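Local structure of aminoglycoside N(3)-acetyltransferase (Enterobacter cloacae, 6NP3) at residues A[121-124]-A[130-133]. The protein acetylates the 3-amino group of 2-deoxystreptamine antibiotics such as gentamicin using acetyl-CoA, and so probably confers resistance to these drugs. Residues are numbered along the deposited sequence; the frame is centred on the assembly and turned at random.
Sequences MAAI and WLVA
M121 N is hydrogen-bonded to S114 OG, and a backbone bond also joins M121 to S114, while on the same residue M121 O has the CG1 methyl of V132 packed beside it at 3.8 Å. The bonds to S114 tie the M121 main chain into the sheet, so the carbonyl that the valine meets is held in place. The same CG1 packs 3.7 Å from A123 CB, the closest approach of the two segments. V132 owes this double contact to its first torsion (chi1 -60°), which sets CG1 anti to the carbonyl carbon and beside the backbone N. Valine suits the last helical position here because its short side chain puts CG1 directly against both strand residues. Strand 121-124 is antiparallel to both its neighbours in the mixed central sheet, 55-59 and 112-113, and the short helix 128-132 that follows it turns back to lie against one face. A123, whose CB points at that helix, has a methyl small enough to let the helix sit close; L131 CD1 approaches it at 4.1 Å. The leucine reaches this far because CD1 continues its chain anti to CA (chi2 163°). L131 O, near the C-terminal end of the helix, accepts a hydrogen bond from R149 NH2 of helix 146-151. M121 starts toward the helix, but its flexible thioether side chain, which adopts two conformations, turns away in at least one of them, where it touches L57, F59, P146 and I147. There it comes within about 4 Å, side chain to side chain, of T168, which binds acetyl-CoA in another structure of this enzyme; the cofactor is absent here.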
loop_
_atom_site.group_PDB
_atom_site.type_symbol
_atom_site.label_atom_id
_atom_site.label_comp_id
_atom_site.label_asym_id
_atom_site.label_seq_id
_atom_site.Cartn_x
_atom_site.Cartn_y
_atom_site.Cartn_z
ATOM N N MET A 121 -0.249 -2.792 -6.834
ATOM C CA MET A 121 -0.956 -3.431 -5.734
ATOM C C MET A 121 -1.200 -4.903 -6.045
ATOM O O MET A 121 -1.579 -5.253 -7.168
ATOM C CB MET A 121 -2.324 -2.758 -5.549
ATOM C CG MET A 121 -2.283 -1.273 -5.277
ATOM S SD MET A 121 -1.915 -0.908 -3.575
ATOM C CE MET A 121 -1.571 0.839 -3.693
ATOM N N ALA A 122 -1.057 -5.751 -5.026
ATOM C CA ALA A 122 -1.256 -7.185 -5.153
ATOM C C ALA A 122 -2.471 -7.568 -4.329
ATOM O O ALA A 122 -2.647 -7.055 -3.230
ATOM C CB ALA A 122 -0.028 -7.922 -4.637
ATOM N N ALA A 123 -3.303 -8.467 -4.860
ATOM C CA ALA A 123 -4.471 -8.911 -4.130
ATOM C C ALA A 123 -4.659 -10.408 -4.239
ATOM O O ALA A 123 -4.505 -10.998 -5.317
ATOM C CB ALA A 123 -5.749 -8.245 -4.630
ATOM N N ILE A 124 -5.081 -10.988 -3.124
ATOM C CA ILE A 124 -5.396 -12.409 -3.018
ATOM C C ILE A 124 -6.824 -12.515 -2.501
ATOM O O ILE A 124 -7.162 -11.901 -1.480
ATOM C CB ILE A 124 -4.446 -13.119 -2.037
ATOM C CG1 ILE A 124 -3.011 -13.084 -2.555
ATOM C CG2 ILE A 124 -4.873 -14.567 -1.830
ATOM C CD1 ILE A 124 -1.969 -13.356 -1.549
ATOM N N TRP A 130 -11.350 -7.602 -9.166
ATOM C CA TRP A 130 -12.067 -6.341 -9.018
ATOM C C TRP A 130 -11.230 -5.316 -8.268
ATOM O O TRP A 130 -11.265 -4.127 -8.594
ATOM C CB TRP A 130 -13.375 -6.621 -8.281
ATOM C CG TRP A 130 -14.171 -5.418 -7.937
ATOM C CD1 TRP A 130 -15.044 -4.767 -8.747
ATOM C CD2 TRP A 130 -14.185 -4.715 -6.696
ATOM N NE1 TRP A 130 -15.568 -3.681 -8.107
ATOM C CE2 TRP A 130 -15.059 -3.631 -6.841
ATOM C CE3 TRP A 130 -13.516 -4.876 -5.487
ATOM C CZ2 TRP A 130 -15.319 -2.752 -5.811
ATOM C CZ3 TRP A 130 -13.799 -4.000 -4.459
ATOM C CH2 TRP A 130 -14.693 -2.967 -4.624
ATOM N N LEU A 131 -10.443 -5.758 -7.286
ATOM C CA LEU A 131 -9.581 -4.830 -6.564
ATOM C C LEU A 131 -8.495 -4.248 -7.458
ATOM O O LEU A 131 -8.219 -3.050 -7.385
ATOM C CB LEU A 131 -8.920 -5.499 -5.362
ATOM C CG LEU A 131 -9.864 -5.724 -4.189
ATOM C CD1 LEU A 131 -9.265 -6.750 -3.238
ATOM C CD2 LEU A 131 -10.153 -4.441 -3.462
ATOM N N VAL A 132 -7.828 -5.067 -8.272
ATOM C CA VAL A 132 -6.587 -4.591 -8.865
ATOM C C VAL A 132 -6.740 -3.827 -10.170
ATOM O O VAL A 132 -5.765 -3.205 -10.613
ATOM C CB VAL A 132 -5.529 -5.686 -9.092
ATOM C CG1 VAL A 132 -5.134 -6.358 -7.780
ATOM C CG2 VAL A 132 -5.986 -6.725 -10.121
ATOM N N ALA A 133 -7.912 -3.837 -10.806
ATOM C CA ALA A 133 -8.078 -3.157 -12.097
ATOM C C ALA A 133 -9.381 -2.377 -12.084
ATOM O O ALA A 133 -10.392 -2.885 -11.578
ATOM C CB ALA A 133 -8.113 -4.179 -13.242
#